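Local coordinates for protein eukaryotic peptide chain release factor GTP-binding subunit (Schizosaccharomyces pombe, PDB 1R5B) that is the GTP-binding subunit of a eukaryotic peptide chain release factor, a translational GTP-binding protein of the elongation factor Tu family, at residues R268-P273 with S328-D333; M276-K281 with T287-K292; S302-M307 with L313-I318. All blocks are in the same frame, centred on the assembly; numbering follows the deposited sequence.

Contact 1. Residues R268-P273 with S328-D333; sequences RKVNAP and SSICGD
The thiol of Cys331 lies against the end of helix 267-270, and around this buried sulphur the contact is tightest. Val270 CG2 touches Cys331 SG at 3.7 Å. With CG2 anti to its own carbonyl carbon and CG1 anti to the backbone N (chi1 171°), Val270 turns one methyl to the sulphur. Lys269 comes alongside instead: its CB and CG each lie about 4.0 Å from Cys331 SG, and its CD rests as close to Cys331 CB. Beyond that, the lysine chain bends at its third torsion and carries NZ off to a salt bridge with Glu42. The packing slackens toward Ile330, whose CD1 stands 4.2 Å from Val270 CG2; Ile330, Val270 and Lys269 all stay partly exposed, unlike the cysteine. Cys331 sits in a type II beta turn from Ile330 to Asp333, closed by Asp333 N to Ile330 O, while Ile330 N meets Asp333 OD2 at 3.1 Å from above the carboxylate plane. Gly332, with a phi of 97°, is third in this turn. Backbone bonds from both Lys269 and Cys331 to Gly296 tie the two sides together indirectly. The arrangement is thus a short helix end seated on a type II beta turn, which here links strands 325-330 and 334-340 of the antiparallel beta domain.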
loop_
_atom_site.group_PDB
_atom_site.type_symbol
_atom_site.label_atom_id
_atom_site.label_comp_id
_atom_site.label_asym_id
_atom_site.label_seq_id
_atom_site.Cartn_x
_atom_site.Cartn_y
_atom_site.Cartn_z
ATOM N N ARG A 268 4.248 7.649 -3.290
ATOM C CA ARG A 268 5.310 7.763 -2.294
ATOM C C ARG A 268 6.091 6.459 -2.171
ATOM O O ARG A 268 7.315 6.475 -2.068
ATOM C CB ARG A 268 4.775 8.173 -0.919
ATOM C CG ARG A 268 4.245 9.605 -0.870
ATOM C CD ARG A 268 3.713 10.050 0.483
ATOM N NE ARG A 268 2.663 9.161 0.979
ATOM C CZ ARG A 268 2.280 9.082 2.245
ATOM N NH1 ARG A 268 2.839 9.842 3.169
ATOM N NH2 ARG A 268 1.327 8.229 2.594
ATOM N N LYS A 269 5.365 5.342 -2.178
ATOM C CA LYS A 269 5.949 3.999 -2.051
ATOM C C LYS A 269 6.734 3.632 -3.320
ATOM O O LYS A 269 7.805 3.061 -3.226
ATOM C CB LYS A 269 4.848 2.962 -1.802
ATOM C CG LYS A 269 5.248 1.754 -1.018
ATOM C CD LYS A 269 4.117 0.707 -0.965
ATOM C CE LYS A 269 3.077 0.990 0.109
ATOM N NZ LYS A 269 1.821 0.163 -0.106
ATOM N N VAL A 270 6.202 3.979 -4.487
ATOM C CA VAL A 270 6.896 3.732 -5.756
ATOM C C VAL A 270 8.221 4.503 -5.831
ATOM O O VAL A 270 9.206 4.014 -6.395
ATOM C CB VAL A 270 6.020 4.145 -6.975
ATOM C CG1 VAL A 270 6.827 4.109 -8.301
ATOM C CG2 VAL A 270 4.789 3.252 -7.085
ATOM N N ASN A 271 8.233 5.700 -5.253
ATOM C CA ASN A 271 9.355 6.629 -5.364
ATOM C C ASN A 271 10.317 6.492 -4.196
ATOM O O ASN A 271 11.340 7.170 -4.146
ATOM C CB ASN A 271 8.833 8.062 -5.467
ATOM C CG ASN A 271 8.185 8.342 -6.824
ATOM O OD1 ASN A 271 7.064 8.797 -6.902
ATOM N ND2 ASN A 271 8.910 8.062 -7.895
ATOM N N ALA A 272 9.970 5.616 -3.258
ATOM C CA ALA A 272 10.827 5.289 -2.148
ATOM C C ALA A 272 11.968 4.396 -2.629
ATOM O O ALA A 272 11.881 3.783 -3.696
ATOM C CB ALA A 272 10.022 4.551 -1.078
ATOM N N PRO A 273 13.013 4.271 -1.827
ATOM C CA PRO A 273 14.102 3.328 -2.149
ATOM C C PRO A 273 13.590 1.903 -2.332
ATOM O O PRO A 273 12.701 1.485 -1.604
ATOM C CB PRO A 273 15.007 3.394 -0.914
ATOM C CG PRO A 273 14.674 4.710 -0.246
ATOM C CD PRO A 273 13.229 4.980 -0.549
ATOM N N SER A 328 10.397 -3.787 -16.145
ATOM C CA SER A 328 10.396 -3.134 -14.831
ATOM C C SER A 328 9.254 -3.601 -13.927
ATOM O O SER A 328 8.291 -4.193 -14.391
ATOM C CB SER A 328 10.344 -1.601 -14.978
ATOM O OG SER A 328 9.027 -1.152 -15.256
ATOM N N SER A 329 9.382 -3.315 -12.635
ATOM C CA SER A 329 8.369 -3.670 -11.648
ATOM C C SER A 329 8.356 -2.675 -10.509
ATOM O O SER A 329 9.319 -1.972 -10.292
ATOM C CB SER A 329 8.639 -5.064 -11.087
ATOM O OG SER A 329 8.285 -6.051 -12.029
ATOM N N ILE A 330 7.263 -2.641 -9.763
ATOM C CA ILE A 330 7.113 -1.706 -8.649
ATOM C C ILE A 330 6.669 -2.430 -7.392
ATOM O O ILE A 330 6.331 -3.622 -7.434
ATOM C CB ILE A 330 6.093 -0.615 -9.018
ATOM C CG1 ILE A 330 4.707 -1.214 -9.288
ATOM C CG2 ILE A 330 6.560 0.164 -10.255
ATOM C CD1 ILE A 330 3.579 -0.256 -8.984
ATOM N N CYS A 331 6.674 -1.709 -6.276
ATOM C CA CYS A 331 6.102 -2.198 -5.031
ATOM C C CYS A 331 4.759 -2.888 -5.284
ATOM O O CYS A 331 3.901 -2.375 -6.029
ATOM C CB CYS A 331 5.906 -1.036 -4.053
ATOM S SG CYS A 331 5.093 0.407 -4.812
ATOM N N GLY A 332 4.587 -4.043 -4.652
ATOM C CA GLY A 332 3.355 -4.810 -4.729
ATOM C C GLY A 332 3.420 -5.913 -5.773
ATOM O O GLY A 332 2.516 -6.730 -5.870
ATOM N N ASP A 333 4.486 -5.938 -6.560
ATOM C CA ASP A 333 4.686 -6.987 -7.543
ATOM C C ASP A 333 5.474 -8.130 -6.927
ATOM O O ASP A 333 6.393 -7.903 -6.133
ATOM C CB ASP A 333 5.458 -6.463 -8.751
ATOM C CG ASP A 333 4.668 -5.462 -9.561
ATOM O OD1 ASP A 333 3.457 -5.283 -9.320
ATOM O OD2 ASP A 333 5.191 -4.811 -10.479
#

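Contact 2. Residues M276-K281 with T287-K292; sequences MPIASK and TILEGK
A classic beta bulge in the hairpin of strands 275-283 and 287-292 brings Ala279 and Ser280 together opposite Glu290. Both amides converge on one carbonyl: Ala279 N reaches Glu290 O at 2.7 Å in the carbonyl plane, whereas Ser280 N, at 3.2 Å, comes from above that plane. Glu290 N returns a bond to Ser280 O, completing the antiparallel hydrogen-bonded pair. On the face of Ser280 and Glu290, the serine CB and OG lean on Glu290 CG, each 3.5 Å away. The hairpin belongs to the antiparallel beta barrel that follows the GTP-binding domain, as in elongation factor Tu relatives, and the other face carries apolar packing. There Lys281 and Leu289 run side by side in the same direction, with Lys281 CG 3.9 Å from Leu289 CD2. The lysine stays extended, its CE passing Thr287 CG2 and its NZ bonding to Val346 O. Ile278 CD1 meets Leu289 CD1, and both side chains also touch Leu352. Past the bulge the strands separate, and a water bridges Pro277 O and Lys292 N, donating to the first and accepting from the second. Met276 runs alongside Gly291, its SD 3.9 Å from Gly291 C; a bend at chi3 (87°) brings its CE to 3.9 Å from Leu289 O.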
loop_
_atom_site.group_PDB
_atom_site.type_symbol
_atom_site.label_atom_id
_atom_site.label_comp_id
_atom_site.label_asym_id
_atom_site.label_seq_id
_atom_site.Cartn_x
_atom_site.Cartn_y
_atom_site.Cartn_z
ATOM N N MET A 276 13.055 -5.304 -1.345
ATOM C CA MET A 276 12.453 -6.598 -1.689
ATOM C C MET A 276 13.105 -7.688 -0.850
ATOM O O MET A 276 14.212 -8.107 -1.160
ATOM C CB MET A 276 12.628 -6.956 -3.176
ATOM C CG MET A 276 11.959 -8.290 -3.548
ATOM S SD MET A 276 12.460 -9.077 -5.074
ATOM C CE MET A 276 13.739 -9.939 -4.576
ATOM N N PRO A 277 12.428 -8.144 0.199
ATOM C CA PRO A 277 12.869 -9.334 0.931
ATOM C C PRO A 277 12.932 -10.551 0.015
ATOM O O PRO A 277 12.056 -10.724 -0.827
ATOM C CB PRO A 277 11.783 -9.519 1.994
ATOM C CG PRO A 277 11.125 -8.170 2.122
ATOM C CD PRO A 277 11.209 -7.552 0.778
ATOM N N ILE A 278 13.959 -11.375 0.177
ATOM C CA ILE A 278 14.174 -12.537 -0.685
ATOM C C ILE A 278 13.402 -13.713 -0.127
ATOM O O ILE A 278 13.707 -14.176 0.950
ATOM C CB ILE A 278 15.672 -12.874 -0.761
ATOM C CG1 ILE A 278 16.438 -11.700 -1.394
ATOM C CG2 ILE A 278 15.888 -14.167 -1.531
ATOM C CD1 ILE A 278 17.951 -11.835 -1.339
ATOM N N ALA A 279 12.380 -14.167 -0.846
ATOM C CA ALA A 279 11.613 -15.341 -0.442
ATOM C C ALA A 279 12.244 -16.643 -0.921
ATOM O O ALA A 279 12.142 -17.648 -0.242
ATOM C CB ALA A 279 10.188 -15.235 -0.938
ATOM N N SER A 280 12.885 -16.638 -2.085
ATOM C CA SER A 280 13.518 -17.850 -2.593
ATOM C C SER A 280 14.841 -17.602 -3.271
ATOM O O SER A 280 15.168 -16.477 -3.624
ATOM C CB SER A 280 12.600 -18.564 -3.574
ATOM O OG SER A 280 11.356 -18.817 -2.967
ATOM N N LYS A 281 15.593 -18.685 -3.442
ATOM C CA LYS A 281 16.855 -18.656 -4.158
ATOM C C LYS A 281 17.020 -19.980 -4.884
ATOM O O LYS A 281 17.135 -21.017 -4.246
ATOM C CB LYS A 281 18.022 -18.434 -3.189
ATOM C CG LYS A 281 19.392 -18.359 -3.869
ATOM C CD LYS A 281 20.524 -18.116 -2.876
ATOM C CE LYS A 281 21.875 -17.971 -3.588
ATOM N NZ LYS A 281 23.023 -18.369 -2.721
ATOM N N THR A 287 21.819 -17.153 -11.023
ATOM C CA THR A 287 21.107 -17.171 -9.746
ATOM C C THR A 287 19.794 -16.391 -9.843
ATOM O O THR A 287 19.721 -15.378 -10.529
ATOM C CB THR A 287 22.011 -16.606 -8.628
ATOM O OG1 THR A 287 23.102 -17.505 -8.394
ATOM C CG2 THR A 287 21.291 -16.560 -7.283
ATOM N N ILE A 288 18.764 -16.878 -9.154
ATOM C CA ILE A 288 17.442 -16.266 -9.178
ATOM C C ILE A 288 17.009 -15.924 -7.757
ATOM O O ILE A 288 17.115 -16.760 -6.861
ATOM C CB ILE A 288 16.399 -17.216 -9.819
ATOM C CG1 ILE A 288 16.801 -17.611 -11.243
ATOM C CG2 ILE A 288 15.013 -16.563 -9.816
ATOM C CD1 ILE A 288 16.967 -16.443 -12.202
ATOM N N LEU A 289 16.512 -14.705 -7.558
ATOM C CA LEU A 289 16.016 -14.271 -6.261
ATOM C C LEU A 289 14.559 -13.847 -6.412
ATOM O O LEU A 289 14.260 -12.888 -7.123
ATOM C CB LEU A 289 16.861 -13.117 -5.725
ATOM C CG LEU A 289 18.352 -13.407 -5.578
ATOM C CD1 LEU A 289 19.082 -12.175 -5.104
ATOM C CD2 LEU A 289 18.590 -14.567 -4.619
ATOM N N GLU A 290 13.663 -14.580 -5.752
ATOM C CA GLU A 290 12.229 -14.323 -5.819
ATOM C C GLU A 290 11.773 -13.596 -4.571
ATOM O O GLU A 290 12.302 -13.824 -3.493
ATOM C CB GLU A 290 11.439 -15.631 -6.027
ATOM C CG GLU A 290 10.520 -16.070 -4.881
ATOM C CD GLU A 290 9.049 -15.709 -5.101
ATOM O OE1 GLU A 290 8.260 -16.642 -5.433
ATOM O OE2 GLU A 290 8.673 -14.512 -4.940
ATOM N N GLY A 291 10.789 -12.714 -4.735
ATOM C CA GLY A 291 10.220 -11.975 -3.624
ATOM C C GLY A 291 9.180 -10.962 -4.056
ATOM O O GLY A 291 8.922 -10.787 -5.247
ATOM N N LYS A 292 8.576 -10.303 -3.072
ATOM C CA LYS A 292 7.567 -9.267 -3.310
ATOM C C LYS A 292 8.218 -7.926 -3.024
ATOM O O LYS A 292 8.756 -7.726 -1.950
ATOM C CB LYS A 292 6.356 -9.471 -2.384
ATOM C CG LYS A 292 5.104 -8.582 -2.659
ATOM C CD LYS A 292 4.249 -8.396 -1.373
ATOM C CE LYS A 292 2.869 -7.788 -1.657
ATOM N NZ LYS A 292 2.108 -7.246 -0.447
HETATM O O HOH W 1 9.337 -10.887 -0.156
#

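Contact 3. Residues S302-M307 with L313-I318; sequences SNVLVM and LEVTAI
Leu313 O receives the amide of Val304 at 2.8 Å, the donor standing nearly along the C=O axis, with an N-H...O angle of 162°. The same carbonyl is also approached by Asn303 CA in a CA-H...O contact of 3.3 Å. In return Leu313 N bonds to Val304 O at 2.9 Å, so each of these two residues both gives and takes a backbone bond. A further bond runs from Val315 N to Ser302 O at 2.8 Å; here the donor is tilted somewhat from the carbonyl plane. Next to the Val304-Leu313 pair lies the non-hydrogen-bonded pair of Asn303 and Glu314.

Strands 302-307 and 311-319 thus form a beta hairpin within the barrel domain of this translational GTP-binding protein, and the alternation of side chains gives it two unlike faces. The face of Val304, Leu313 and Val315 is apolar apart from Ser302, whose OG bonds to Lys299 O. The valines cross at about a right angle, Val304 CG1 meeting Val315 CG2 at 3.7 Å. A first torsion of -53° turns this Val304 methyl away from its own carbonyl carbon and leaves CG2 over Leu313 O. Farther along, Val306 CG2 packs on Leu313 CD1 at 3.6 Å, while Val306 itself continues onto Leu352 of the neighbouring strand 351-353.

Asn303 and Glu314 occupy the other, more exposed face. Asn303 OD1 lies over the aliphatic stem of Glu314, 3.5 Å from its CG and little farther from its CB. The glutamate extends past the amide, so the amide oxygen meets the methylene carbons of the glutamate and not its carboxylate; the amide and carboxylate planes stand 87° apart.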
loop_
_atom_site.group_PDB
_atom_site.type_symbol
_atom_site.label_atom_id
_atom_site.label_comp_id
_atom_site.label_asym_id
_atom_site.label_seq_id
_atom_site.Cartn_x
_atom_site.Cartn_y
_atom_site.Cartn_z
ATOM N N SER A 302 19.805 -3.018 -13.429
ATOM C CA SER A 302 20.013 -2.128 -12.302
ATOM C C SER A 302 20.828 -2.837 -11.233
ATOM O O SER A 302 20.646 -4.029 -10.996
ATOM C CB SER A 302 18.676 -1.713 -11.702
ATOM O OG SER A 302 17.835 -1.182 -12.706
ATOM N N ASN A 303 21.722 -2.101 -10.587
ATOM C CA ASN A 303 22.438 -2.624 -9.441
ATOM C C ASN A 303 21.528 -2.582 -8.233
ATOM O O ASN A 303 20.674 -1.720 -8.135
ATOM C CB ASN A 303 23.708 -1.809 -9.174
ATOM C CG ASN A 303 24.811 -2.104 -10.168
ATOM O OD1 ASN A 303 24.724 -3.036 -10.962
ATOM N ND2 ASN A 303 25.864 -1.306 -10.118
ATOM N N VAL A 304 21.705 -3.542 -7.331
ATOM C CA VAL A 304 20.997 -3.574 -6.070
ATOM C C VAL A 304 21.964 -3.988 -4.982
ATOM O O VAL A 304 22.994 -4.562 -5.250
ATOM C CB VAL A 304 19.790 -4.542 -6.095
ATOM C CG1 VAL A 304 18.870 -4.232 -7.270
ATOM C CG2 VAL A 304 20.244 -5.990 -6.142
ATOM N N LEU A 305 21.608 -3.692 -3.742
ATOM C CA LEU A 305 22.434 -4.019 -2.583
ATOM C C LEU A 305 21.756 -5.128 -1.821
ATOM O O LEU A 305 20.550 -5.109 -1.655
ATOM C CB LEU A 305 22.591 -2.788 -1.692
ATOM C CG LEU A 305 23.550 -2.930 -0.520
ATOM C CD1 LEU A 305 24.986 -3.110 -1.006
ATOM C CD2 LEU A 305 23.445 -1.728 0.390
ATOM N N VAL A 306 22.519 -6.121 -1.394
ATOM C CA VAL A 306 21.990 -7.109 -0.480
ATOM C C VAL A 306 22.377 -6.675 0.919
ATOM O O VAL A 306 23.558 -6.674 1.262
ATOM C CB VAL A 306 22.548 -8.524 -0.727
ATOM C CG1 VAL A 306 21.797 -9.530 0.148
ATOM C CG2 VAL A 306 22.457 -8.918 -2.194
ATOM N N MET A 307 21.391 -6.282 1.720
ATOM C CA MET A 307 21.596 -6.116 3.168
ATOM C C MET A 307 21.222 -7.419 3.885
ATOM O O MET A 307 20.381 -8.163 3.389
ATOM C CB MET A 307 20.772 -4.930 3.687
ATOM C CG MET A 307 21.334 -3.568 3.275
ATOM S SD MET A 307 23.092 -3.405 3.514
ATOM C CE MET A 307 23.122 -2.992 5.137
ATOM N N LEU A 313 24.907 -6.379 -6.363
ATOM C CA LEU A 313 24.630 -7.313 -7.462
ATOM C C LEU A 313 23.897 -6.592 -8.592
ATOM O O LEU A 313 23.237 -5.589 -8.369
ATOM C CB LEU A 313 23.744 -8.463 -6.988
ATOM C CG LEU A 313 24.278 -9.456 -5.953
ATOM C CD1 LEU A 313 23.123 -10.308 -5.445
ATOM C CD2 LEU A 313 25.392 -10.347 -6.530
ATOM N N GLU A 314 23.995 -7.117 -9.805
ATOM C CA GLU A 314 23.265 -6.562 -10.926
ATOM C C GLU A 314 22.056 -7.433 -11.267
ATOM O O GLU A 314 22.187 -8.628 -11.479
ATOM C CB GLU A 314 24.177 -6.430 -12.137
ATOM C CG GLU A 314 23.617 -5.509 -13.215
ATOM C CD GLU A 314 24.341 -5.606 -14.543
ATOM O OE1 GLU A 314 25.363 -6.328 -14.644
ATOM O OE2 GLU A 314 23.877 -4.947 -15.497
ATOM N N VAL A 315 20.876 -6.827 -11.306
ATOM C CA VAL A 315 19.682 -7.487 -11.823
ATOM C C VAL A 315 19.697 -7.500 -13.367
ATOM O O VAL A 315 19.518 -6.463 -13.994
ATOM C CB VAL A 315 18.418 -6.770 -11.318
ATOM C CG1 VAL A 315 17.159 -7.327 -11.982
ATOM C CG2 VAL A 315 18.332 -6.886 -9.801
ATOM N N THR A 316 19.915 -8.667 -13.970
ATOM C CA THR A 316 19.984 -8.789 -15.435
ATOM C C THR A 316 18.656 -9.160 -16.098
ATOM O O THR A 316 18.528 -9.077 -17.326
ATOM C CB THR A 316 21.063 -9.824 -15.857
ATOM O OG1 THR A 316 20.744 -11.118 -15.330
ATOM C CG2 THR A 316 22.419 -9.487 -15.247
ATOM N N ALA A 317 17.681 -9.586 -15.301
ATOM C CA ALA A 317 16.361 -9.900 -15.836
ATOM C C ALA A 317 15.293 -9.955 -14.754
ATOM O O ALA A 317 15.580 -10.310 -13.622
ATOM C CB ALA A 317 16.399 -11.218 -16.608
ATOM N N ILE A 318 14.066 -9.612 -15.137
ATOM C CA ILE A 318 12.903 -9.636 -14.261
ATOM C C ILE A 318 11.804 -10.496 -14.884
ATOM O O ILE A 318 11.572 -10.429 -16.086
ATOM C CB ILE A 318 12.368 -8.195 -14.056
ATOM C CG1 ILE A 318 13.495 -7.254 -13.611
ATOM C CG2 ILE A 318 11.223 -8.178 -13.043
ATOM C CD1 ILE A 318 13.095 -5.798 -13.589
#

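All three contacts reach one antiparallel sheet, that of the beta barrel. Along the chain, contact 1 closes a loop from 268-273 to 328-333, and contacts 2 and 3 are nested inside it in series as two successive hairpins. Contacts 2 and 3, about 11 Å apart centre to centre, do not touch; strand 351-353 pairs with both 275-283 and 302-307 and so connects them. Contact 1 is about 16 Å from contact 2 and about 15 Å from contact 3, centre to centre, yet it packs against Lys292 of the former and Ile318 of the latter. Helix 267-270, whose Arg268 forms a salt bridge with Asp146, thus lies where the GTP-binding part of the chain adjoins the barrel, and probably links the two.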